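Local structure of prolyl endopeptidase (Myxococcus xanthus, 2BKL) at residues T228-F242 against I245-P259. The protein probably hydrolyses oligopeptides on the carboxyl side of proline and, to a lesser extent, alanine residues, as a serine peptidase of the S9A family. Numbering follows the deposited sequence.
Sequences TFLQSDLSRDGKYLF and ILRGWSENDVYWKRP. With ZAH (N-[(benzyloxy)carbonyl]-L-alanyl-L-proline), chain C.
Phe-229 and Leu-246 exchange both backbone hydrogen bonds, Phe-229 N to Leu-246 O at 3.0 Å and Leu-246 N to Phe-229 O at 2.9 Å; Leu-241 and Lys-257 do the same at the other end. Among the aromatics, Phe-229 turns the edge of its ring toward the face of the Trp-249 six-membered ring in an offset edge-to-face pair, planes at 81°, Phe-229 CE1 lying 3.7 Å from Trp-249 CH2. Trp-249 CZ2 in turn sits 3.5 Å from N14 of the bound Z-Ala-Pro, and Phe-229 touches the benzyl C18. Strands 229-234, 241-247 and 251-257 belong to one four-stranded antiparallel blade of the β-propeller, and the 248-250 loop carries Trp-249 to the ligand pocket facing the catalytic domain. Farther along, Trp-256 CZ3 meets the Tyr-240 ring at its edge, and Trp-256 CB packs on Phe-242 CD1. A water joins Tyr-240 OH (2.6 Å) to Arg-258 NH2; Asp-282 also bonds that hydroxyl, while Arg-258 NH1 is held in a salt bridge by Glu-261. Across the 248-250 hairpin, Arg-247, its chain bent at chi3 (-68°), grips Asp-253 end-on through NH1 and NH2 while NE bonds Glu-251 OE2. Arg-247 CG also lies alongside Thr-228 CG2, 4.1 Å away. A leucine here would probably leave both carboxylates without their shared cation and the turn less firmly tied.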
ATOM      1  N   THR A 228      -6.065 -16.921   2.079  1.00  7.78           N
ATOM      2  CA  THR A 228      -6.819 -16.078   3.001  1.00  8.12           C
ATOM      3  C   THR A 228      -5.925 -15.305   3.935  1.00  8.53           C
ATOM      4  O   THR A 228      -4.758 -15.614   4.103  1.00  9.15           O
ATOM      5  CB  THR A 228      -7.766 -16.907   3.857  1.00  8.01           C
ATOM      6  OG1 THR A 228      -6.999 -17.768   4.724  1.00  9.60           O
ATOM      7  CG2 THR A 228      -8.648 -17.800   2.994  1.00  9.73           C
ATOM      8  N   PHE A 229      -6.525 -14.303   4.581  1.00  7.90           N
ATOM      9  CA  PHE A 229      -5.986 -13.690   5.785  1.00  8.50           C
ATOM     10  C   PHE A 229      -6.943 -13.932   6.951  1.00  9.22           C
ATOM     11  O   PHE A 229      -8.153 -13.958   6.782  1.00  9.56           O
ATOM     12  CB  PHE A 229      -5.788 -12.185   5.641  1.00  8.83           C
ATOM     13  CG  PHE A 229      -4.842 -11.780   4.538  1.00  8.75           C
ATOM     14  CD1 PHE A 229      -5.300 -11.585   3.231  1.00 10.69           C
ATOM     15  CD2 PHE A 229      -3.500 -11.584   4.807  1.00 10.74           C
ATOM     16  CE1 PHE A 229      -4.404 -11.200   2.218  1.00 11.60           C
ATOM     17  CE2 PHE A 229      -2.610 -11.206   3.794  1.00 12.82           C
ATOM     18  CZ  PHE A 229      -3.063 -11.003   2.520  1.00 11.25           C
ATOM     19  N   LEU A 230      -6.408 -14.033   8.153  1.00  7.63           N
ATOM     20  CA  LEU A 230      -7.238 -14.107   9.347  1.00  7.19           C
ATOM     21  C   LEU A 230      -6.950 -12.867  10.178  1.00  8.82           C
ATOM     22  O   LEU A 230      -5.803 -12.585  10.487  1.00 10.19           O
ATOM     23  CB  LEU A 230      -6.883 -15.365  10.134  1.00  7.83           C
ATOM     24  CG  LEU A 230      -7.803 -15.728  11.293  1.00  8.15           C
ATOM     25  CD1 LEU A 230      -9.144 -16.255  10.792  1.00  9.86           C
ATOM     26  CD2 LEU A 230      -7.126 -16.764  12.178  1.00 11.05           C
ATOM     27  N   GLN A 231      -7.986 -12.121  10.539  1.00  7.54           N
ATOM     28  CA  GLN A 231      -7.797 -10.891  11.298  1.00  9.44           C
ATOM     29  C   GLN A 231      -8.821 -10.781  12.401  1.00  8.32           C
ATOM     30  O   GLN A 231      -9.955 -11.229  12.257  1.00 10.86           O
ATOM     31  CB  GLN A 231      -7.943  -9.695  10.355  1.00 11.83           C
ATOM     32  CG  GLN A 231      -7.319  -8.403  10.851  1.00 20.02           C
ATOM     33  CD  GLN A 231      -7.459  -7.280   9.842  1.00 21.75           C
ATOM     34  OE1 GLN A 231      -7.369  -7.508   8.618  1.00 27.93           O
ATOM     35  NE2 GLN A 231      -7.702  -6.060  10.339  1.00 28.15           N
ATOM     36  N   SER A 232      -8.417 -10.216  13.532  1.00  8.34           N
ATOM     37  CA  SER A 232      -9.343 -10.017  14.657  1.00  8.33           C
ATOM     38  C   SER A 232      -9.570  -8.531  14.928  1.00  8.67           C
ATOM     39  O   SER A 232      -8.794  -7.676  14.506  1.00  8.78           O
ATOM     40  CB  SER A 232      -8.860 -10.731  15.915  1.00  9.36           C
ATOM     41  OG  SER A 232      -7.707 -10.126  16.463  1.00 11.14           O
ATOM     42  N   ASP A 233     -10.659  -8.247  15.644  1.00  8.01           N
ATOM     43  CA  ASP A 233     -10.893  -6.905  16.177  1.00  8.56           C
ATOM     44  C   ASP A 233     -11.703  -7.025  17.456  1.00  8.13           C
ATOM     45  O   ASP A 233     -12.316  -8.057  17.703  1.00  8.97           O
ATOM     46  CB  ASP A 233     -11.636  -6.046  15.157  1.00  8.53           C
ATOM     47  CG  ASP A 233     -11.420  -4.537  15.353  1.00 10.48           C
ATOM     48  OD1 ASP A 233     -10.640  -4.138  16.260  1.00 11.46           O
ATOM     49  OD2 ASP A 233     -12.011  -3.672  14.644  1.00 14.23           O
ATOM     50  N   LEU A 234     -11.686  -5.985  18.268  1.00  7.13           N
ATOM     51  CA  LEU A 234     -12.315  -5.996  19.590  1.00  7.77           C
ATOM     52  C   LEU A 234     -13.040  -4.674  19.783  1.00  8.14           C
ATOM     53  O   LEU A 234     -12.487  -3.623  19.512  1.00  9.00           O
ATOM     54  CB  LEU A 234     -11.272  -6.181  20.705  1.00  9.13           C
ATOM     55  CG  LEU A 234     -11.847  -6.331  22.120  1.00  8.71           C
ATOM     56  CD1 LEU A 234     -12.596  -7.651  22.309  1.00 10.49           C
ATOM     57  CD2 LEU A 234     -10.748  -6.189  23.192  1.00  9.22           C
ATOM     58  N   SER A 235     -14.279  -4.729  20.266  1.00  8.74           N
ATOM     59  CA  SER A 235     -15.004  -3.508  20.563  1.00  8.90           C
ATOM     60  C   SER A 235     -14.364  -2.788  21.744  1.00 10.02           C
ATOM     61  O   SER A 235     -13.678  -3.380  22.558  1.00 10.63           O
ATOM     62  CB  SER A 235     -16.488  -3.819  20.863  1.00  7.65           C
ATOM     63  OG  SER A 235     -16.638  -4.593  22.031  1.00 10.46           O
ATOM     64  N   ARG A 236     -14.583  -1.481  21.794  1.00 13.27           N
ATOM     65  CA  ARG A 236     -14.108  -0.658  22.917  1.00 16.63           C
ATOM     66  C   ARG A 236     -14.485  -1.147  24.294  1.00 16.99           C
ATOM     67  O   ARG A 236     -13.666  -1.115  25.213  1.00 18.62           O
ATOM     68  CB  ARG A 236     -14.634   0.758  22.772  1.00 18.31           C
ATOM     69  CG  ARG A 236     -13.803   1.593  21.916  1.00 19.66           C
ATOM     70  CD  ARG A 236     -12.388   1.865  22.443  1.00 20.61           C
ATOM     71  NE  ARG A 236     -12.265   2.516  23.754  1.00 20.65           N
ATOM     72  CZ  ARG A 236     -12.599   3.783  24.005  1.00 19.69           C
ATOM     73  NH1 ARG A 236     -13.150   4.533  23.052  1.00 19.44           N
ATOM     74  NH2 ARG A 236     -12.403   4.318  25.210  1.00 19.64           N
ATOM     75  N   ASP A 237     -15.715  -1.607  24.471  1.00 16.21           N
ATOM     76  CA  ASP A 237     -16.152  -2.098  25.772  1.00 18.33           C
ATOM     77  C   ASP A 237     -15.658  -3.506  26.095  1.00 15.00           C
ATOM     78  O   ASP A 237     -15.948  -4.056  27.164  1.00 15.76           O
ATOM     79  CB  ASP A 237     -17.693  -2.001  25.918  1.00 19.57           C
ATOM     80  CG  ASP A 237     -18.477  -2.769  24.836  1.00 23.09           C
ATOM     81  OD1 ASP A 237     -17.945  -3.710  24.192  1.00 18.51           O
ATOM     82  OD2 ASP A 237     -19.673  -2.484  24.588  1.00 21.84           O
ATOM     83  N   GLY A 238     -14.911  -4.115  25.155  1.00 14.66           N
ATOM     84  CA  GLY A 238     -14.385  -5.449  25.362  1.00 14.00           C
ATOM     85  C   GLY A 238     -15.412  -6.566  25.253  1.00 13.14           C
ATOM     86  O   GLY A 238     -15.102  -7.731  25.458  1.00 13.48           O
ATOM     87  N   LYS A 239     -16.644  -6.223  24.903  1.00 12.23           N
ATOM     88  CA  LYS A 239     -17.726  -7.192  24.981  1.00 13.98           C
ATOM     89  C   LYS A 239     -17.921  -7.988  23.698  1.00 11.46           C
ATOM     90  O   LYS A 239     -18.561  -9.028  23.716  1.00 12.40           O
ATOM     91  CB  LYS A 239     -19.045  -6.513  25.370  1.00 19.36           C
ATOM     92  CG  LYS A 239     -19.089  -6.041  26.829  1.00 21.84           C
ATOM     93  CD  LYS A 239     -18.995  -7.191  27.835  1.00 26.10           C
ATOM     94  CE  LYS A 239     -19.202  -6.728  29.285  1.00 26.80           C
ATOM     95  NZ  LYS A 239     -17.963  -6.947  30.110  1.00 28.78           N
ATOM     96  N   TYR A 240     -17.358  -7.508  22.592  1.00  8.56           N
ATOM     97  CA  TYR A 240     -17.538  -8.168  21.300  1.00  8.85           C
ATOM     98  C   TYR A 240     -16.192  -8.356  20.632  1.00  7.83           C
ATOM     99  O   TYR A 240     -15.476  -7.408  20.304  1.00  9.24           O
ATOM    100  CB  TYR A 240     -18.527  -7.392  20.410  1.00  7.79           C
ATOM    101  CG  TYR A 240     -19.871  -7.139  21.068  1.00  8.87           C
ATOM    102  CD1 TYR A 240     -20.855  -8.125  21.090  1.00  8.58           C
ATOM    103  CD2 TYR A 240     -20.145  -5.923  21.687  1.00  9.12           C
ATOM    104  CE1 TYR A 240     -22.053  -7.909  21.705  1.00 10.15           C
ATOM    105  CE2 TYR A 240     -21.363  -5.697  22.302  1.00 10.03           C
ATOM    106  CZ  TYR A 240     -22.299  -6.707  22.308  1.00  9.32           C
ATOM    107  OH  TYR A 240     -23.543  -6.535  22.931  1.00 12.15           O
ATOM    108  N   LEU A 241     -15.864  -9.617  20.439  1.00  7.30           N
ATOM    109  CA  LEU A 241     -14.690 -10.034  19.689  1.00  7.69           C
ATOM    110  C   LEU A 241     -15.084 -10.516  18.293  1.00  8.07           C
ATOM    111  O   LEU A 241     -15.954 -11.345  18.138  1.00 10.17           O
ATOM    112  CB  LEU A 241     -13.985 -11.142  20.461  1.00  9.87           C
ATOM    113  CG  LEU A 241     -12.811 -11.829  19.781  1.00 11.09           C
ATOM    114  CD1 LEU A 241     -11.641 -10.892  19.638  1.00 11.45           C
ATOM    115  CD2 LEU A 241     -12.457 -13.063  20.594  1.00 12.34           C
ATOM    116  N   PHE A 242     -14.435  -9.961  17.274  1.00  7.06           N
ATOM    117  CA  PHE A 242     -14.678 -10.305  15.875  1.00  7.17           C
ATOM    118  C   PHE A 242     -13.455 -10.985  15.247  1.00  8.22           C
ATOM    119  O   PHE A 242     -12.304 -10.612  15.525  1.00  9.68           O
ATOM    120  CB  PHE A 242     -14.979  -9.041  15.065  1.00  9.32           C
ATOM    121  CG  PHE A 242     -16.208  -8.342  15.501  1.00 10.84           C
ATOM    122  CD1 PHE A 242     -17.441  -8.794  15.097  1.00 10.57           C
ATOM    123  CD2 PHE A 242     -16.126  -7.250  16.329  1.00 11.29           C
ATOM    124  CE1 PHE A 242     -18.603  -8.157  15.532  1.00 11.81           C
ATOM    125  CE2 PHE A 242     -17.256  -6.620  16.783  1.00 13.01           C
ATOM    126  CZ  PHE A 242     -18.499  -7.084  16.384  1.00 10.52           C
ATOM    127  N   ILE A 245     -12.392 -13.782   8.181  1.00  7.75           N
ATOM    128  CA  ILE A 245     -11.671 -14.587   7.200  1.00  8.18           C
ATOM    129  C   ILE A 245     -11.758 -13.817   5.887  1.00  7.90           C
ATOM    130  O   ILE A 245     -12.845 -13.713   5.295  1.00  7.79           O
ATOM    131  CB  ILE A 245     -12.259 -16.009   7.086  1.00 11.41           C
ATOM    132  CG1 ILE A 245     -12.192 -16.734   8.447  1.00 14.00           C
ATOM    133  CG2 ILE A 245     -11.504 -16.765   6.000  1.00 11.36           C
ATOM    134  CD1 ILE A 245     -12.843 -18.087   8.442  1.00 15.84           C
ATOM    135  N   LEU A 246     -10.636 -13.236   5.483  1.00  7.95           N
ATOM    136  CA  LEU A 246     -10.564 -12.377   4.316  1.00  8.19           C
ATOM    137  C   LEU A 246     -10.155 -13.230   3.109  1.00  9.71           C
ATOM    138  O   LEU A 246      -9.099 -13.851   3.117  1.00 10.72           O
ATOM    139  CB  LEU A 246      -9.544 -11.263   4.529  1.00 10.67           C
ATOM    140  CG  LEU A 246      -9.775 -10.397   5.776  1.00 11.33           C
ATOM    141  CD1 LEU A 246      -8.657  -9.343   5.935  1.00 14.29           C
ATOM    142  CD2 LEU A 246     -11.124  -9.699   5.690  1.00 13.69           C
ATOM    143  N   ARG A 247     -11.014 -13.321   2.101  1.00  9.79           N
ATOM    144  CA  ARG A 247     -10.681 -13.989   0.854  1.00 10.27           C
ATOM    145  C   ARG A 247     -10.279 -12.926  -0.162  1.00 11.39           C
ATOM    146  O   ARG A 247     -11.100 -12.405  -0.927  1.00 13.76           O
ATOM    147  CB  ARG A 247     -11.838 -14.847   0.372  1.00 13.31           C
ATOM    148  CG  ARG A 247     -11.965 -16.108   1.211  1.00 15.71           C
ATOM    149  CD  ARG A 247     -13.003 -17.083   0.681  1.00 17.47           C
ATOM    150  NE  ARG A 247     -14.294 -16.473   0.860  1.00 16.89           N
ATOM    151  CZ  ARG A 247     -14.927 -16.451   2.020  1.00 19.60           C
ATOM    152  NH1 ARG A 247     -14.374 -17.041   3.078  1.00 18.93           N
ATOM    153  NH2 ARG A 247     -16.099 -15.823   2.120  1.00 16.98           N
ATOM    154  N   GLY A 248      -9.007 -12.572  -0.134  1.00  9.46           N
ATOM    155  CA  GLY A 248      -8.468 -11.500  -0.938  1.00 12.11           C
ATOM    156  C   GLY A 248      -9.136 -10.195  -0.558  1.00 11.32           C
ATOM    157  O   GLY A 248      -9.326  -9.889   0.632  1.00 12.29           O
ATOM    158  N   TRP A 249      -9.447  -9.411  -1.584  1.00  9.27           N
ATOM    159  CA  TRP A 249      -9.973  -8.070  -1.454  1.00  9.20           C
ATOM    160  C   TRP A 249     -11.415  -7.996  -1.951  1.00 10.98           C
ATOM    161  O   TRP A 249     -11.940  -6.910  -2.177  1.00 15.02           O
ATOM    162  CB  TRP A 249      -9.039  -7.112  -2.232  1.00  9.52           C
ATOM    163  CG  TRP A 249      -7.747  -6.860  -1.509  1.00  9.67           C
ATOM    164  CD1 TRP A 249      -7.433  -5.755  -0.770  1.00 10.72           C
ATOM    165  CD2 TRP A 249      -6.628  -7.771  -1.336  1.00  9.95           C
ATOM    166  NE1 TRP A 249      -6.200  -5.890  -0.195  1.00 11.65           N
ATOM    167  CE2 TRP A 249      -5.684  -7.115  -0.526  1.00 10.26           C
ATOM    168  CE3 TRP A 249      -6.301  -9.035  -1.840  1.00 10.29           C
ATOM    169  CZ2 TRP A 249      -4.464  -7.680  -0.182  1.00 12.16           C
ATOM    170  CZ3 TRP A 249      -5.071  -9.610  -1.456  1.00  9.73           C
ATOM    171  CH2 TRP A 249      -4.182  -8.925  -0.655  1.00 10.94           C
ATOM    172  N   SER A 250     -12.094  -9.130  -2.125  1.00 11.08           N
ATOM    173  CA  SER A 250     -13.451  -9.115  -2.707  1.00 13.84           C
ATOM    174  C   SER A 250     -14.532  -9.702  -1.859  1.00 12.74           C
ATOM    175  O   SER A 250     -15.709  -9.411  -2.089  1.00 13.11           O
ATOM    176  CB  SER A 250     -13.468  -9.870  -4.030  1.00 18.35           C
ATOM    177  OG  SER A 250     -12.410  -9.386  -4.835  1.00 23.98           O
ATOM    178  N   GLU A 251     -14.173 -10.545  -0.902  1.00 11.08           N
ATOM    179  CA  GLU A 251     -15.190 -11.143  -0.047  1.00 11.86           C
ATOM    180  C   GLU A 251     -14.596 -11.556   1.270  1.00  9.66           C
ATOM    181  O   GLU A 251     -13.390 -11.748   1.375  1.00  8.56           O
ATOM    182  CB  GLU A 251     -15.937 -12.289  -0.758  1.00 15.86           C
ATOM    183  CG  GLU A 251     -15.165 -13.560  -0.943  1.00 18.07           C
ATOM    184  CD  GLU A 251     -15.997 -14.710  -1.532  1.00 18.67           C
ATOM    185  OE1 GLU A 251     -16.859 -14.517  -2.420  1.00 20.26           O
ATOM    186  OE2 GLU A 251     -15.753 -15.850  -1.112  1.00 21.66           O
ATOM    187  N   ASN A 252     -15.417 -11.575   2.293  1.00  7.23           N
ATOM    188  CA  ASN A 252     -14.987 -12.079   3.597  1.00  8.19           C
ATOM    189  C   ASN A 252     -16.144 -12.607   4.416  1.00  8.62           C
ATOM    190  O   ASN A 252     -17.301 -12.331   4.132  1.00  9.23           O
ATOM    191  CB  ASN A 252     -14.224 -11.010   4.396  1.00  7.64           C
ATOM    192  CG  ASN A 252     -15.103  -9.875   4.865  1.00  8.80           C
ATOM    193  OD1 ASN A 252     -15.316  -8.920   4.111  1.00 12.26           O
ATOM    194  ND2 ASN A 252     -15.541  -9.919   6.121  1.00 11.48           N
ATOM    195  N   ASP A 253     -15.792 -13.387   5.428  1.00  8.35           N
ATOM    196  CA  ASP A 253     -16.711 -13.836   6.457  1.00  8.45           C
ATOM    197  C   ASP A 253     -16.476 -13.049   7.709  1.00  8.28           C
ATOM    198  O   ASP A 253     -15.365 -12.561   7.962  1.00  9.04           O
ATOM    199  CB  ASP A 253     -16.459 -15.298   6.788  1.00  9.82           C
ATOM    200  CG  ASP A 253     -16.637 -16.210   5.604  1.00 11.17           C
ATOM    201  OD1 ASP A 253     -17.407 -15.869   4.677  1.00 12.26           O
ATOM    202  OD2 ASP A 253     -16.029 -17.303   5.538  1.00 15.56           O
ATOM    203  N   VAL A 254     -17.484 -12.995   8.576  1.00  6.99           N
ATOM    204  CA  VAL A 254     -17.347 -12.393   9.891  1.00  6.26           C
ATOM    205  C   VAL A 254     -17.921 -13.328  10.957  1.00  6.70           C
ATOM    206  O   VAL A 254     -19.076 -13.732  10.851  1.00  7.84           O
ATOM    207  CB  VAL A 254     -18.059 -11.019   9.998  1.00  7.64           C
ATOM    208  CG1 VAL A 254     -17.796 -10.406  11.368  1.00  9.01           C
ATOM    209  CG2 VAL A 254     -17.569 -10.080   8.906  1.00  9.54           C
ATOM    210  N   TYR A 255     -17.100 -13.643  11.950  1.00  7.38           N
ATOM    211  CA  TYR A 255     -17.494 -14.374  13.150  1.00  7.80           C
ATOM    212  C   TYR A 255     -17.369 -13.463  14.357  1.00  8.72           C
ATOM    213  O   TYR A 255     -16.573 -12.528  14.389  1.00  8.76           O
ATOM    214  CB  TYR A 255     -16.609 -15.608  13.326  1.00  8.88           C
ATOM    215  CG  TYR A 255     -16.814 -16.648  12.233  1.00 10.30           C
ATOM    216  CD1 TYR A 255     -16.159 -16.549  11.003  1.00 11.17           C
ATOM    217  CD2 TYR A 255     -17.674 -17.723  12.426  1.00 11.25           C
ATOM    218  CE1 TYR A 255     -16.362 -17.501  10.007  1.00 12.39           C
ATOM    219  CE2 TYR A 255     -17.865 -18.681  11.436  1.00 13.50           C
ATOM    220  CZ  TYR A 255     -17.223 -18.562  10.231  1.00 13.54           C
ATOM    221  OH  TYR A 255     -17.429 -19.518   9.248  1.00 16.61           O
ATOM    222  N   TRP A 256     -18.168 -13.723  15.393  1.00  9.49           N
ATOM    223  CA  TRP A 256     -18.052 -12.973  16.620  1.00  8.21           C
ATOM    224  C   TRP A 256     -18.450 -13.794  17.821  1.00  8.43           C
ATOM    225  O   TRP A 256     -19.105 -14.819  17.696  1.00  8.78           O
ATOM    226  CB  TRP A 256     -18.928 -11.718  16.569  1.00  9.44           C
ATOM    227  CG  TRP A 256     -20.406 -11.975  16.588  1.00  9.26           C
ATOM    228  CD1 TRP A 256     -21.182 -12.392  15.547  1.00 10.52           C
ATOM    229  CD2 TRP A 256     -21.293 -11.778  17.691  1.00  9.45           C
ATOM    230  NE1 TRP A 256     -22.495 -12.495  15.946  1.00 12.44           N
ATOM    231  CE2 TRP A 256     -22.587 -12.116  17.256  1.00 10.19           C
ATOM    232  CE3 TRP A 256     -21.117 -11.374  19.013  1.00 10.09           C
ATOM    233  CZ2 TRP A 256     -23.701 -12.046  18.094  1.00 11.94           C
ATOM    234  CZ3 TRP A 256     -22.213 -11.307  19.844  1.00 12.16           C
ATOM    235  CH2 TRP A 256     -23.491 -11.634  19.376  1.00 11.07           C
ATOM    236  N   LYS A 257     -18.003 -13.320  18.966  1.00  8.34           N
ATOM    237  CA  LYS A 257     -18.468 -13.830  20.240  1.00  9.34           C
ATOM    238  C   LYS A 257     -18.267 -12.790  21.313  1.00 11.49           C
ATOM    239  O   LYS A 257     -17.564 -11.794  21.130  1.00 11.21           O
ATOM    240  CB  LYS A 257     -17.759 -15.113  20.628  1.00 11.85           C
ATOM    241  CG  LYS A 257     -16.285 -15.023  20.932  1.00 12.51           C
ATOM    242  CD  LYS A 257     -15.786 -16.456  21.000  1.00 17.33           C
ATOM    243  CE  LYS A 257     -14.634 -16.655  21.855  1.00 19.15           C
ATOM    244  NZ  LYS A 257     -14.504 -18.153  21.944  1.00 18.63           N
ATOM    245  N   ARG A 258     -18.906 -13.034  22.453  1.00 12.16           N
ATOM    246  CA  ARG A 258     -18.566 -12.337  23.683  1.00 13.79           C
ATOM    247  C   ARG A 258     -17.400 -13.138  24.269  1.00 14.46           C
ATOM    248  O   ARG A 258     -17.446 -14.360  24.327  1.00 14.15           O
ATOM    249  CB  ARG A 258     -19.775 -12.285  24.650  1.00 16.04           C
ATOM    250  CG  ARG A 258     -21.016 -11.571  24.065  1.00 19.72           C
ATOM    251  CD  ARG A 258     -22.212 -11.382  25.046  1.00 22.84           C
ATOM    252  NE  ARG A 258     -23.412 -10.865  24.362  1.00 24.79           N
ATOM    253  CZ  ARG A 258     -24.248 -11.578  23.593  1.00 26.86           C
ATOM    254  NH1 ARG A 258     -24.073 -12.882  23.394  1.00 28.05           N
ATOM    255  NH2 ARG A 258     -25.282 -10.979  23.006  1.00 27.74           N
ATOM    256  N   PRO A 259     -16.297 -12.485  24.623  1.00 17.03           N
ATOM    257  CA  PRO A 259     -15.151 -13.211  25.185  1.00 17.71           C
ATOM    258  C   PRO A 259     -15.565 -14.099  26.357  1.00 19.06           C
ATOM    259  O   PRO A 259     -16.304 -13.651  27.215  1.00 20.77           O
ATOM    260  CB  PRO A 259     -14.216 -12.081  25.643  1.00 17.76           C
ATOM    261  CG  PRO A 259     -14.528 -10.959  24.713  1.00 18.10           C
ATOM    262  CD  PRO A 259     -16.010 -11.053  24.443  1.00 17.08           C
TER
HETATM  263  C1  ZAH C1533       2.174  -5.105  -4.227  1.00 16.72           C
HETATM  264  O2  ZAH C1533       1.181  -4.639  -5.112  1.00 12.44           O
HETATM  265  C3  ZAH C1533       1.846  -6.491  -3.625  1.00 12.82           C
HETATM  266  C4  ZAH C1533       1.770  -7.577  -4.702  1.00 11.77           C
HETATM  267  C5  ZAH C1533       0.311  -7.657  -5.134  1.00  9.40           C
HETATM  268  C6  ZAH C1533      -0.514  -7.136  -3.987  1.00  9.32           C
HETATM  269  N7  ZAH C1533       0.480  -6.602  -3.065  1.00 10.44           N
HETATM  270  C8  ZAH C1533       0.166  -6.149  -1.854  1.00 11.61           C
HETATM  271  O9  ZAH C1533       1.152  -5.752  -1.069  1.00 12.23           O
HETATM  272  C10 ZAH C1533      -1.240  -6.352  -1.247  1.00  9.52           C
HETATM  273  C11 ZAH C1533      -2.042  -5.164  -1.778  1.00 10.36           C
HETATM  274  N14 ZAH C1533      -1.222  -6.292   0.193  1.00 12.44           N
HETATM  275  C15 ZAH C1533      -0.757  -7.286   0.913  1.00 13.25           C
HETATM  276  O16 ZAH C1533      -0.373  -8.409   0.363  1.00 10.27           O
HETATM  277  O17 ZAH C1533      -0.716  -7.128   2.337  1.00 17.86           O
HETATM  278  C18 ZAH C1533      -0.042  -8.205   3.035  1.00 22.51           C
HETATM  279  C19 ZAH C1533       0.233  -7.853   4.501  1.00 25.48           C
HETATM  280  C20 ZAH C1533      -0.846  -7.678   5.377  1.00 27.08           C
HETATM  281  C21 ZAH C1533      -0.610  -7.347   6.711  1.00 27.90           C
HETATM  282  C22 ZAH C1533       0.702  -7.215   7.172  1.00 28.90           C
HETATM  283  C23 ZAH C1533       1.784  -7.413   6.308  1.00 27.53           C
HETATM  284  C24 ZAH C1533       1.546  -7.729   4.971  1.00 28.07           C
HETATM  285  O   HOH W   1     -25.444  -8.226  23.496  1.00 29.65           O